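Local structure of VWFA domain-containing protein (Alicyclobacillus acidocaldarius subsp. acidocaldarius, 3RAG) at residues Met85-His88 against Gln89-Met93; Arg121-Gln124 against Val125-Lys128; Cys140-Ser144 against Ala145-Asp149; Thr212-Gly215 against Pro216-His220. The protein is of unknown function but has a von Willebrand factor A-like fold that binds a sodium ion, consistent with metal-dependent adhesion or ligand binding. One frame throughout, in Å; residues are numbered along the deposited sequence.

Contact 1 of 4, residues Met85-His88 against Gln89-Met93; sequences MMTH and QTMQM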
HETATM    1  N   MSE A  85      -1.848   4.694  -9.646  1.00 31.71           N
HETATM    2  CA  MSE A  85      -3.299   4.621  -9.818  1.00 32.72           C
HETATM    3  C   MSE A  85      -3.983   3.964  -8.630  1.00 35.51           C
HETATM    4  O   MSE A  85      -5.028   4.444  -8.172  1.00 31.68           O
HETATM    5  CB  MSE A  85      -3.700   3.859 -11.101  1.00 31.91           C
HETATM    6  CG  MSE A  85      -5.221   3.618 -11.273  1.00 38.06           C
HETATM    7 SE   MSE A  85      -5.976   2.149 -10.475  1.00 40.22          SE
HETATM    8  CE  MSE A  85      -5.250   0.809 -11.425  1.00 64.06           C
HETATM    9  N   MSE A  86      -3.439   2.844  -8.154  1.00 30.08           N
HETATM   10  CA  MSE A  86      -4.142   2.092  -7.120  1.00 29.73           C
HETATM   11  C   MSE A  86      -4.165   2.898  -5.834  1.00 27.33           C
HETATM   12  O   MSE A  86      -5.181   2.905  -5.125  1.00 31.54           O
HETATM   13  CB  MSE A  86      -3.481   0.727  -6.849  1.00 31.73           C
HETATM   14  CG  MSE A  86      -3.600  -0.297  -7.978  1.00 36.77           C
HETATM   15 SE   MSE A  86      -2.494  -1.754  -7.684  1.00 34.14          SE
HETATM   16  CE  MSE A  86      -1.864  -1.407  -6.160  1.00 19.81           C
ATOM     17  N   THR A  87      -3.038   3.540  -5.530  1.00 30.12           N
ATOM     18  CA  THR A  87      -2.896   4.281  -4.271  1.00 31.92           C
ATOM     19  C   THR A  87      -3.928   5.405  -4.274  1.00 36.02           C
ATOM     20  O   THR A  87      -4.695   5.567  -3.322  1.00 30.36           O
ATOM     21  CB  THR A  87      -1.471   4.832  -4.100  1.00 34.52           C
ATOM     22  OG1 THR A  87      -0.558   3.733  -4.056  1.00 32.26           O
ATOM     23  CG2 THR A  87      -1.321   5.633  -2.791  1.00 30.54           C
ATOM     24  N   HIS A  88      -3.978   6.157  -5.368  1.00 30.79           N
ATOM     25  CA  HIS A  88      -4.994   7.216  -5.472  1.00 38.51           C
ATOM     26  C   HIS A  88      -6.443   6.719  -5.477  1.00 36.33           C
ATOM     27  O   HIS A  88      -7.311   7.284  -4.788  1.00 33.01           O
ATOM     28  CB  HIS A  88      -4.697   8.142  -6.661  1.00 43.40           C
ATOM     29  CG  HIS A  88      -3.553   9.076  -6.408  1.00 59.53           C
ATOM     30  ND1 HIS A  88      -3.638  10.135  -5.526  1.00 67.79           N
ATOM     31  CD2 HIS A  88      -2.293   9.103  -6.904  1.00 62.20           C
ATOM     32  CE1 HIS A  88      -2.483  10.776  -5.495  1.00 63.80           C
ATOM     33  NE2 HIS A  88      -1.650  10.171  -6.324  1.00 61.16           N
ATOM     34  N   GLN A  89      -6.728   5.655  -6.224  1.00 31.49           N
ATOM     35  CA  GLN A  89      -8.098   5.195  -6.283  1.00 34.46           C
ATOM     36  C   GLN A  89      -8.592   4.642  -4.941  1.00 35.38           C
ATOM     37  O   GLN A  89      -9.721   4.906  -4.546  1.00 32.35           O
ATOM     38  CB  GLN A  89      -8.280   4.204  -7.439  1.00 35.77           C
ATOM     39  CG  GLN A  89      -9.672   3.733  -7.659  1.00 52.44           C
ATOM     40  CD  GLN A  89      -9.790   2.928  -8.948  1.00 61.63           C
ATOM     41  OE1 GLN A  89      -8.945   3.046  -9.845  1.00 61.63           O
ATOM     42  NE2 GLN A  89     -10.832   2.101  -9.040  1.00 60.27           N
ATOM     43  N   THR A  90      -7.759   3.880  -4.229  1.00 29.58           N
ATOM     44  CA  THR A  90      -8.177   3.371  -2.920  1.00 30.56           C
ATOM     45  C   THR A  90      -8.233   4.494  -1.857  1.00 27.04           C
ATOM     46  O   THR A  90      -9.124   4.481  -1.006  1.00 33.35           O
ATOM     47  CB  THR A  90      -7.279   2.166  -2.415  1.00 27.39           C
ATOM     48  OG1 THR A  90      -5.896   2.563  -2.375  1.00 28.02           O
ATOM     49  CG2 THR A  90      -7.432   0.940  -3.334  1.00 27.23           C
HETATM   50  N   MSE A  91      -7.313   5.461  -1.917  1.00 28.94           N
HETATM   51  CA  MSE A  91      -7.384   6.645  -1.033  1.00 29.78           C
HETATM   52  C   MSE A  91      -8.708   7.378  -1.278  1.00 31.75           C
HETATM   53  O   MSE A  91      -9.439   7.730  -0.343  1.00 29.70           O
HETATM   54  CB  MSE A  91      -6.156   7.584  -1.229  1.00 33.29           C
HETATM   55  CG  MSE A  91      -6.182   8.940  -0.444  1.00 41.56           C
HETATM   56 SE   MSE A  91      -4.537   9.714  -0.140  1.00 31.74          SE
HETATM   57  CE  MSE A  91      -3.638   8.704  -1.334  1.00 28.04           C
ATOM     58  N   GLN A  92      -9.052   7.548  -2.542  1.00 31.07           N
ATOM     59  CA  GLN A  92     -10.315   8.210  -2.879  1.00 34.01           C
ATOM     60  C   GLN A  92     -11.523   7.460  -2.315  1.00 34.51           C
ATOM     61  O   GLN A  92     -12.392   8.065  -1.705  1.00 35.20           O
ATOM     62  CB  GLN A  92     -10.470   8.392  -4.385  1.00 39.26           C
ATOM     63  CG  GLN A  92     -11.784   9.095  -4.739  1.00 56.26           C
ATOM     64  CD  GLN A  92     -12.012   9.253  -6.229  1.00 75.11           C
ATOM     65  OE1 GLN A  92     -11.486   8.490  -7.044  1.00 81.89           O
ATOM     66  NE2 GLN A  92     -12.809  10.248  -6.595  1.00 84.28           N
HETATM   67  N   MSE A  93     -11.580   6.142  -2.507  1.00 32.44           N
HETATM   68  CA  MSE A  93     -12.687   5.363  -1.957  1.00 33.17           C
HETATM   69  C   MSE A  93     -12.785   5.435  -0.428  1.00 32.46           C
HETATM   70  O   MSE A  93     -13.884   5.557   0.134  1.00 32.80           O
HETATM   71  CB  MSE A  93     -12.630   3.899  -2.454  1.00 35.59           C
HETATM   72  CG  MSE A  93     -13.044   3.768  -3.928  1.00 45.93           C
HETATM   73 SE   MSE A  93     -12.993   2.086  -4.631  1.00 49.29          SE
HETATM   74  CE  MSE A  93     -11.247   1.764  -4.695  1.00 40.06           C
TER
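Gln-89 and Met-85, here selenomethionine, lie side by side and point the same way, one turn apart on helix 79-106, a long helix that packs against the sheet of the von Willebrand factor A-like alpha/beta fold. From Gln-89 the CB sits 3.3 Å from the carbonyl O of Met-85, the same oxygen that accepts the Gln-89 backbone N-H. CG stands anti to the backbone N (chi1 -176°), and the chain runs on extended, which carries the amide out along the bent Met-85 chain. CD comes to 4.2 Å from Met-85 SE, and OE1 closes on that selenium at 3.2 Å, with Met-85 CG also near. On the buried side, Met-91, another selenomethionine, bends at chi3, and its CE reaches CG2 of Thr-87 at 4.1 Å; beyond, Met-91 rests on Ile-10 and Gln-12 of strand 10-17. The Thr-87 hydroxyl is bonded back to Ala-83 O, leaving its methyl for this packing. His-88 ND1 is hydrogen-bonded to OE2 of Glu-130 on helix 116-132, which joins the two helices. Regular backbone bonds from residue i+4 to i run throughout, that from Thr-90 N to Met-86 O measuring 2.9 Å. Thr-90 OG1 also lies 2.9 Å from Met-86 O, but its single proton may go instead to Asn-42 OD1.

Contact 2 of 4, residues Arg121-Gln124 against Val125-Lys128; sequences RVMQ and VVEK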
ATOM      1  N   ARG A 121     -20.430  19.281  -4.426  1.00 51.32           N
ATOM      2  CA  ARG A 121     -19.674  20.021  -3.422  1.00 49.98           C
ATOM      3  C   ARG A 121     -18.921  19.048  -2.537  1.00 45.49           C
ATOM      4  O   ARG A 121     -17.747  19.262  -2.198  1.00 45.67           O
ATOM      5  CB  ARG A 121     -20.602  20.871  -2.558  1.00 59.69           C
ATOM      6  CG  ARG A 121     -20.408  22.364  -2.719  1.00 73.42           C
ATOM      7  CD  ARG A 121     -21.276  23.147  -1.739  1.00 82.85           C
ATOM      8  NE  ARG A 121     -22.699  22.860  -1.898  1.00 89.99           N
ATOM      9  CZ  ARG A 121     -23.493  23.493  -2.758  1.00 99.35           C
ATOM     10  NH1 ARG A 121     -23.004  24.443  -3.541  1.00104.07           N
ATOM     11  NH2 ARG A 121     -24.777  23.176  -2.838  1.00100.47           N
ATOM     12  N   VAL A 122     -19.604  17.970  -2.161  1.00 39.85           N
ATOM     13  CA  VAL A 122     -18.988  16.958  -1.314  1.00 40.37           C
ATOM     14  C   VAL A 122     -17.841  16.264  -2.033  1.00 43.49           C
ATOM     15  O   VAL A 122     -16.823  15.961  -1.430  1.00 36.78           O
ATOM     16  CB  VAL A 122     -20.017  15.934  -0.804  1.00 33.91           C
ATOM     17  CG1 VAL A 122     -19.306  14.729  -0.164  1.00 42.45           C
ATOM     18  CG2 VAL A 122     -20.957  16.602   0.193  1.00 37.17           C
HETATM   19  N   MSE A 123     -17.991  16.010  -3.327  1.00 41.33           N
HETATM   20  CA  MSE A 123     -16.889  15.389  -4.057  1.00 42.38           C
HETATM   21  C   MSE A 123     -15.671  16.325  -4.127  1.00 41.55           C
HETATM   22  O   MSE A 123     -14.528  15.867  -4.152  1.00 37.96           O
HETATM   23  CB  MSE A 123     -17.335  14.920  -5.446  1.00 50.88           C
HETATM   24  CG  MSE A 123     -18.268  13.696  -5.424  1.00 56.71           C
HETATM   25 SE   MSE A 123     -17.715  12.257  -4.450  1.00 64.81          SE
HETATM   26  CE  MSE A 123     -15.974  12.087  -4.982  1.00 42.71           C
ATOM     27  N   GLN A 124     -15.911  17.633  -4.126  1.00 42.34           N
ATOM     28  CA  GLN A 124     -14.810  18.588  -4.077  1.00 43.38           C
ATOM     29  C   GLN A 124     -14.099  18.512  -2.730  1.00 41.44           C
ATOM     30  O   GLN A 124     -12.874  18.613  -2.659  1.00 39.99           O
ATOM     31  CB  GLN A 124     -15.284  20.016  -4.347  1.00 54.74           C
ATOM     32  CG  GLN A 124     -15.424  20.343  -5.819  1.00 69.51           C
ATOM     33  CD  GLN A 124     -15.788  21.805  -6.063  1.00 87.09           C
ATOM     34  OE1 GLN A 124     -16.235  22.509  -5.153  1.00 92.20           O
ATOM     35  NE2 GLN A 124     -15.588  22.267  -7.295  1.00 91.14           N
ATOM     36  N   VAL A 125     -14.873  18.338  -1.663  1.00 34.29           N
ATOM     37  CA  VAL A 125     -14.301  18.098  -0.339  1.00 36.05           C
ATOM     38  C   VAL A 125     -13.415  16.843  -0.342  1.00 32.54           C
ATOM     39  O   VAL A 125     -12.311  16.861   0.219  1.00 32.83           O
ATOM     40  CB  VAL A 125     -15.405  17.990   0.731  1.00 37.84           C
ATOM     41  CG1 VAL A 125     -14.877  17.381   2.008  1.00 33.17           C
ATOM     42  CG2 VAL A 125     -16.009  19.369   1.003  1.00 41.75           C
ATOM     43  N   VAL A 126     -13.887  15.775  -0.986  1.00 32.92           N
ATOM     44  CA  VAL A 126     -13.121  14.531  -1.062  1.00 34.74           C
ATOM     45  C   VAL A 126     -11.823  14.723  -1.852  1.00 35.75           C
ATOM     46  O   VAL A 126     -10.776  14.230  -1.452  1.00 33.93           O
ATOM     47  CB  VAL A 126     -13.941  13.383  -1.698  1.00 35.85           C
ATOM     48  CG1 VAL A 126     -13.043  12.135  -1.927  1.00 32.22           C
ATOM     49  CG2 VAL A 126     -15.127  13.035  -0.814  1.00 34.27           C
ATOM     50  N   GLU A 127     -11.897  15.442  -2.968  1.00 38.73           N
ATOM     51  CA  GLU A 127     -10.696  15.730  -3.759  1.00 37.65           C
ATOM     52  C   GLU A 127      -9.700  16.543  -2.950  1.00 38.75           C
ATOM     53  O   GLU A 127      -8.490  16.335  -3.040  1.00 36.17           O
ATOM     54  CB  GLU A 127     -11.053  16.476  -5.051  1.00 39.37           C
ATOM     55  CG  GLU A 127     -11.865  15.635  -6.026  1.00 60.84           C
ATOM     56  CD  GLU A 127     -12.137  16.357  -7.324  1.00 78.36           C
ATOM     57  OE1 GLU A 127     -13.052  15.928  -8.062  1.00 83.65           O
ATOM     58  OE2 GLU A 127     -11.434  17.354  -7.605  1.00 85.08           O
ATOM     59  N   LYS A 128     -10.208  17.480  -2.163  1.00 34.73           N
ATOM     60  CA  LYS A 128      -9.343  18.273  -1.295  1.00 34.26           C
ATOM     61  C   LYS A 128      -8.686  17.361  -0.259  1.00 33.52           C
ATOM     62  O   LYS A 128      -7.468  17.430  -0.049  1.00 36.63           O
ATOM     63  CB  LYS A 128     -10.132  19.404  -0.627  1.00 36.81           C
ATOM     64  CG  LYS A 128      -9.309  20.326   0.283  1.00 45.17           C
ATOM     65  CD  LYS A 128     -10.198  21.434   0.879  1.00 56.86           C
ATOM     66  CE  LYS A 128      -9.381  22.502   1.602  1.00 61.37           C
ATOM     67  NZ  LYS A 128      -8.493  23.220   0.644  1.00 62.63           N
TER
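Four backbone bonds tie Arg-121, Val-122, Met-123 and Gln-124 to the residues four places on. The longest joins Val-125 N to Arg-121 O at 3.1 Å, and the one from Glu-127 N to Met-123 O is 2.9 Å. Apolar contact comes from Met-123, a selenomethionine folded at chi2 and chi3, whose CE lies 4.1 Å from CB of Val-126 as the two side chains run alongside each other. Val-126 in turn sets CG2 3.4 Å from Val-122 O, so a methyl covers one flank of a carbonyl already engaged by the Val-126 N-H. These side chains face the preceding long helix: Val-122 and Val-126 touch Val-99, and Met-123 and Val-126 touch Gln-96, so that helices 79-106 and 116-132 pair as a helical hairpin. Aliphatic parts of polar side chains make the next group. With chi1 at -67°, CG of Glu-127 stands beside its own backbone N and comes within 3.3 Å of Met-123 O, while CB of Lys-128 is 3.5 Å from Gln-124 O. Two of the charged ends have partners in this helix beyond the eight residues: Arg-121 forms a salt bridge with Asp-118 and Lys-128 one with Glu-132.

Contact 3 of 4, residues Cys140-Ser144 against Ala145-Asp149; sequences CLDTS and ASMRD. With NA (sodium ion), chain C.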
ATOM      1  N   CYS A 140       5.954  -3.080   0.712  1.00 25.06           N
ATOM      2  CA  CYS A 140       6.545  -4.388   1.055  1.00 27.20           C
ATOM      3  C   CYS A 140       7.004  -5.023  -0.232  1.00 25.96           C
ATOM      4  O   CYS A 140       6.180  -5.311  -1.091  1.00 24.74           O
ATOM      5  CB  CYS A 140       5.521  -5.351   1.676  1.00 27.86           C
ATOM      6  SG  CYS A 140       4.797  -4.728   3.180  1.00 33.67           S
ATOM      7  N   LEU A 141       8.310  -5.220  -0.367  1.00 24.44           N
ATOM      8  CA  LEU A 141       8.894  -5.690  -1.616  1.00 23.88           C
ATOM      9  C   LEU A 141       9.397  -7.124  -1.470  1.00 26.37           C
ATOM     10  O   LEU A 141      10.279  -7.428  -0.646  1.00 24.97           O
ATOM     11  CB  LEU A 141      10.068  -4.773  -2.027  1.00 20.77           C
ATOM     12  CG  LEU A 141       9.689  -3.305  -2.179  1.00 20.87           C
ATOM     13  CD1 LEU A 141      10.911  -2.466  -2.571  1.00 25.25           C
ATOM     14  CD2 LEU A 141       8.610  -3.222  -3.296  1.00 23.46           C
ATOM     15  N   ASP A 142       8.831  -7.986  -2.304  1.00 24.66           N
ATOM     16  CA  ASP A 142       9.202  -9.396  -2.409  1.00 24.25           C
ATOM     17  C   ASP A 142      10.629  -9.418  -2.930  1.00 30.55           C
ATOM     18  O   ASP A 142      10.917  -8.785  -3.951  1.00 25.57           O
ATOM     19  CB  ASP A 142       8.248  -9.988  -3.445  1.00 22.04           C
ATOM     20  CG  ASP A 142       8.378 -11.492  -3.639  1.00 26.05           C
ATOM     21  OD1 ASP A 142       9.432 -12.092  -3.349  1.00 24.30           O
ATOM     22  OD2 ASP A 142       7.381 -12.064  -4.161  1.00 26.07           O
ATOM     23  N   THR A 143      11.523 -10.115  -2.227  1.00 26.25           N
ATOM     24  CA  THR A 143      12.888 -10.283  -2.706  1.00 24.98           C
ATOM     25  C   THR A 143      13.256 -11.758  -2.718  1.00 27.26           C
ATOM     26  O   THR A 143      14.400 -12.119  -2.516  1.00 28.11           O
ATOM     27  CB  THR A 143      13.926  -9.466  -1.866  1.00 33.62           C
ATOM     28  OG1 THR A 143      13.969  -9.951  -0.513  1.00 33.20           O
ATOM     29  CG2 THR A 143      13.587  -7.993  -1.884  1.00 34.08           C
ATOM     30  N   SER A 144      12.286 -12.625  -3.009  1.00 26.08           N
ATOM     31  CA  SER A 144      12.609 -14.036  -3.155  1.00 27.04           C
ATOM     32  C   SER A 144      13.508 -14.213  -4.374  1.00 31.49           C
ATOM     33  O   SER A 144      13.657 -13.298  -5.184  1.00 30.33           O
ATOM     34  CB  SER A 144      11.334 -14.855  -3.318  1.00 28.39           C
ATOM     35  OG  SER A 144      10.636 -14.425  -4.459  1.00 29.93           O
ATOM     36  N   ALA A 145      14.104 -15.396  -4.508  1.00 29.19           N
ATOM     37  CA  ALA A 145      15.093 -15.624  -5.561  1.00 30.74           C
ATOM     38  C   ALA A 145      14.562 -15.297  -6.952  1.00 33.10           C
ATOM     39  O   ALA A 145      15.276 -14.740  -7.778  1.00 32.58           O
ATOM     40  CB  ALA A 145      15.626 -17.078  -5.504  1.00 27.96           C
ATOM     41  N   SER A 146      13.307 -15.629  -7.221  1.00 29.56           N
ATOM     42  CA  SER A 146      12.792 -15.413  -8.569  1.00 31.45           C
ATOM     43  C   SER A 146      12.615 -13.932  -8.900  1.00 29.93           C
ATOM     44  O   SER A 146      12.382 -13.582 -10.050  1.00 28.27           O
ATOM     45  CB  SER A 146      11.478 -16.144  -8.776  1.00 35.20           C
ATOM     46  OG  SER A 146      10.485 -15.516  -7.995  1.00 34.44           O
HETATM   47  N   MSE A 147      12.739 -13.061  -7.900  1.00 28.45           N
HETATM   48  CA  MSE A 147      12.549 -11.616  -8.131  1.00 26.65           C
HETATM   49  C   MSE A 147      13.789 -10.952  -8.750  1.00 27.81           C
HETATM   50  O   MSE A 147      13.757  -9.761  -9.069  1.00 30.09           O
HETATM   51  CB  MSE A 147      12.207 -10.880  -6.818  1.00 25.38           C
HETATM   52  CG  MSE A 147      10.716 -10.961  -6.381  1.00 25.91           C
HETATM   53 SE   MSE A 147       9.503 -10.006  -7.388  1.00 17.23          SE
HETATM   54  CE  MSE A 147      10.114  -8.337  -7.125  1.00 30.18           C
ATOM     55  N   ARG A 148      14.870 -11.713  -8.923  1.00 26.47           N
ATOM     56  CA  ARG A 148      16.172 -11.098  -9.226  1.00 29.63           C
ATOM     57  C   ARG A 148      16.109 -10.164 -10.435  1.00 29.88           C
ATOM     58  O   ARG A 148      16.645  -9.060 -10.412  1.00 31.29           O
ATOM     59  CB  ARG A 148      17.257 -12.172  -9.433  1.00 26.60           C
ATOM     60  CG  ARG A 148      18.678 -11.599  -9.412  1.00 31.74           C
ATOM     61  CD  ARG A 148      19.718 -12.726  -9.277  1.00 34.38           C
ATOM     62  NE  ARG A 148      19.677 -13.338  -7.941  1.00 32.63           N
ATOM     63  CZ  ARG A 148      19.420 -14.622  -7.706  1.00 32.02           C
ATOM     64  NH1 ARG A 148      19.173 -15.454  -8.707  1.00 33.88           N
ATOM     65  NH2 ARG A 148      19.413 -15.079  -6.457  1.00 33.06           N
ATOM     66  N   ASP A 149      15.421 -10.589 -11.482  1.00 28.20           N
ATOM     67  CA  ASP A 149      15.402  -9.779 -12.694  1.00 31.40           C
ATOM     68  C   ASP A 149      14.319  -8.704 -12.708  1.00 29.50           C
ATOM     69  O   ASP A 149      14.237  -7.928 -13.640  1.00 29.40           O
ATOM     70  CB  ASP A 149      15.214 -10.652 -13.905  1.00 33.91           C
ATOM     71  CG  ASP A 149      16.467 -11.401 -14.264  1.00 39.03           C
ATOM     72  OD1 ASP A 149      17.594 -10.890 -14.007  1.00 36.37           O
ATOM     73  OD2 ASP A 149      16.301 -12.507 -14.794  1.00 33.78           O
TER
HETATM   74 NA    NA C 240       8.819 -15.421  -6.065  1.00 39.27          NA
HETATM   75  O   HOH W   1       7.145 -14.604  -4.395  1.00 36.60           O
HETATM   76  O   HOH W   2       7.514 -17.952  -5.896  1.00 65.90           O
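Ser-144 and Ser-146 both give their hydroxyls to a sodium ion, Ser-144 OG at 2.6 Å and Ser-146 OG at 2.5 Å, while the nearby Asp-142 holds back, its OD2 standing 4.1 Å from the metal. Asp-18 and two waters complete the site. Asp-142 acts instead from the second shell. Its OD1 accepts twice from Ser-144: the backbone N-H arrives at 2.9 Å, nearly along the C-O axis, closing an Asx turn, and the hydroxyl comes in on the syn side, 20° out of the carboxylate plane. The sequence Asp-Thr-Ser-Ala-Ser at the end of strand 135-142 matches the DxSxS signature of the metal-ion-dependent adhesion site, which in relatives commonly holds magnesium. With an alanine in place of Asp-142, Ser-144 N and OG would lose their shared acceptor, and the hydroxyl would probably be free to turn away from the sodium. The other oxygen, OD2, is bonded to Thr-17 OG1 and Asp-18 N, linking the ends of strands 135-142 and 10-17. Met-147, a selenomethionine, folds back across Asp-142, its CG 3.5 Å from OD1. Its N-H meets Ser-144 O at 2.9 Å, from above the carbonyl plane in the short 3-10 turn.

Contact 4 of 4, residues Thr212-Gly215 against Pro216-His220; sequences TPTG and PAIDH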
ATOM      1  N   THR A 212       9.156 -16.907  -0.153  1.00 27.30           N
ATOM      2  CA  THR A 212       8.342 -15.732   0.090  1.00 26.62           C
ATOM      3  C   THR A 212       7.469 -15.872   1.329  1.00 27.15           C
ATOM      4  O   THR A 212       6.528 -16.659   1.363  1.00 29.10           O
ATOM      5  CB  THR A 212       7.452 -15.421  -1.126  1.00 49.12           C
ATOM      6  OG1 THR A 212       6.214 -16.128  -1.006  1.00 45.78           O
ATOM      7  CG2 THR A 212       8.144 -15.843  -2.409  1.00 20.24           C
ATOM      8  N   PRO A 213       7.775 -15.053   2.324  1.00 29.54           N
ATOM      9  CA  PRO A 213       7.007 -14.960   3.572  1.00 27.36           C
ATOM     10  C   PRO A 213       6.136 -13.712   3.588  1.00 27.57           C
ATOM     11  O   PRO A 213       6.364 -12.731   4.314  1.00 26.22           O
ATOM     12  CB  PRO A 213       8.104 -14.926   4.646  1.00 28.67           C
ATOM     13  CG  PRO A 213       9.251 -14.221   3.953  1.00 29.57           C
ATOM     14  CD  PRO A 213       9.200 -14.690   2.515  1.00 32.20           C
ATOM     15  N   THR A 214       5.103 -13.743   2.763  1.00 25.47           N
ATOM     16  CA  THR A 214       4.262 -12.587   2.617  1.00 24.31           C
ATOM     17  C   THR A 214       3.498 -12.249   3.883  1.00 23.44           C
ATOM     18  O   THR A 214       3.219 -11.096   4.126  1.00 25.38           O
ATOM     19  CB  THR A 214       3.234 -12.815   1.474  1.00 25.69           C
ATOM     20  OG1 THR A 214       3.912 -13.432   0.369  1.00 28.02           O
ATOM     21  CG2 THR A 214       2.612 -11.494   1.043  1.00 25.82           C
ATOM     22  N   GLY A 215       3.118 -13.261   4.661  1.00 25.41           N
ATOM     23  CA  GLY A 215       2.357 -12.989   5.883  1.00 25.51           C
ATOM     24  C   GLY A 215       3.121 -12.105   6.880  1.00 27.88           C
ATOM     25  O   GLY A 215       2.653 -11.042   7.280  1.00 26.63           O
ATOM     26  N   PRO A 216       4.304 -12.548   7.294  1.00 29.36           N
ATOM     27  CA  PRO A 216       5.117 -11.738   8.210  1.00 30.28           C
ATOM     28  C   PRO A 216       5.406 -10.339   7.644  1.00 25.88           C
ATOM     29  O   PRO A 216       5.443  -9.376   8.394  1.00 27.96           O
ATOM     30  CB  PRO A 216       6.402 -12.561   8.335  1.00 27.51           C
ATOM     31  CG  PRO A 216       5.903 -13.984   8.189  1.00 31.24           C
ATOM     32  CD  PRO A 216       4.880 -13.890   7.087  1.00 25.65           C
ATOM     33  N   ALA A 217       5.566 -10.213   6.324  1.00 26.65           N
ATOM     34  CA  ALA A 217       5.755  -8.879   5.744  1.00 25.08           C
ATOM     35  C   ALA A 217       4.587  -7.932   6.034  1.00 26.00           C
ATOM     36  O   ALA A 217       4.782  -6.781   6.456  1.00 26.51           O
ATOM     37  CB  ALA A 217       5.974  -8.976   4.231  1.00 29.07           C
ATOM     38  N   ILE A 218       3.374  -8.399   5.767  1.00 24.55           N
ATOM     39  CA  ILE A 218       2.194  -7.592   6.037  1.00 24.07           C
ATOM     40  C   ILE A 218       2.071  -7.243   7.530  1.00 26.19           C
ATOM     41  O   ILE A 218       1.753  -6.114   7.888  1.00 26.00           O
ATOM     42  CB  ILE A 218       0.913  -8.284   5.515  1.00 22.63           C
ATOM     43  CG1 ILE A 218       0.979  -8.348   3.976  1.00 23.50           C
ATOM     44  CG2 ILE A 218      -0.338  -7.503   5.938  1.00 24.42           C
ATOM     45  CD1 ILE A 218      -0.152  -9.163   3.339  1.00 25.53           C
ATOM     46  N   ASP A 219       2.292  -8.219   8.399  1.00 26.05           N
ATOM     47  CA  ASP A 219       2.254  -7.955   9.843  1.00 26.94           C
ATOM     48  C   ASP A 219       3.306  -6.906  10.262  1.00 27.93           C
ATOM     49  O   ASP A 219       3.033  -6.002  11.050  1.00 28.02           O
ATOM     50  CB  ASP A 219       2.501  -9.250  10.617  1.00 28.99           C
ATOM     51  CG  ASP A 219       1.249 -10.162  10.655  1.00 33.15           C
ATOM     52  OD1 ASP A 219       0.108  -9.634  10.726  1.00 39.36           O
ATOM     53  OD2 ASP A 219       1.431 -11.393  10.630  1.00 35.96           O
ATOM     54  N   HIS A 220       4.510  -7.032   9.726  1.00 26.15           N
ATOM     55  CA  HIS A 220       5.547  -6.033  10.013  1.00 27.91           C
ATOM     56  C   HIS A 220       5.108  -4.643   9.544  1.00 28.25           C
ATOM     57  O   HIS A 220       5.216  -3.654  10.277  1.00 28.67           O
ATOM     58  CB  HIS A 220       6.876  -6.460   9.361  1.00 26.69           C
ATOM     59  CG  HIS A 220       8.042  -5.599   9.746  1.00 31.34           C
ATOM     60  ND1 HIS A 220       9.299  -5.770   9.201  1.00 33.35           N
ATOM     61  CD2 HIS A 220       8.141  -4.550  10.597  1.00 31.23           C
ATOM     62  CE1 HIS A 220      10.126  -4.877   9.715  1.00 34.27           C
ATOM     63  NE2 HIS A 220       9.445  -4.115  10.557  1.00 33.28           N
TER
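This is a buried helix-start contact, in which Pro-213 and Pro-216 meet across the first turn of helix 214-232 beside the sheet. Pro-213 holds the N-cap position, and CB of its ring lies 4.2 Å from CD of Pro-216. The same CD is 3.4 Å from Pro-213 O. Pro-216 has no N-H to give, but this costs no helical bond, since the carbonyl four residues back, Thr-212 O, lies before the helix and well away. The first bond of the ladder, from Ala-217 N to Pro-213 O, is weak at 3.3 Å. Those that follow are better formed: Ile-218 N reaches Thr-214 O at 3.2 Å, and Asp-219 N meets Gly-215 O at 3.1 Å with an N-H...O angle of 173°. Replacing Pro-216 by a serine would remove the ring from beside Pro-213 and would probably leave the backbone of the first turn freer to rotate. Ile-218 CG1 stands beside its own backbone N (chi1 -66°), 3.5 Å from Thr-214 O, and both residues continue onto Pro-27 and Ile-63 of neighbouring helices. Asp-219 forms a salt bridge with Arg-33 of helix 27-36. Just ahead of the helix, Thr-212 packs against the sodium-binding Ser-144, although it does not bind the sodium itself, in a position consistent with the loop that supplies a threonine to the metal-ion-dependent adhesion site of von Willebrand factor A domains.

The four contacts follow one another along the chain without overlap. Contacts 1 and 2 belong to successive helices, 79-106 and 116-132, with centres 14 Å apart, and they touch where Gln-92 NE2 meets Met-123 CE at 4.0 Å. Contacts 3 and 4 lie across the chain's centre from contact 1 and, like each other, close to the metal: their centres are 13 Å apart, and Ser-144 CB packs on Thr-212 CG2 at 3.5 Å. About 39 Å separates the centres of contacts 2 and 3, although helix 116-132 and strand 135-142 follow each other in the chain; the strand ends at contact 3. Contact 1 thus joins the helical hairpin to the sheet, whereas contact 2 lies on the surface.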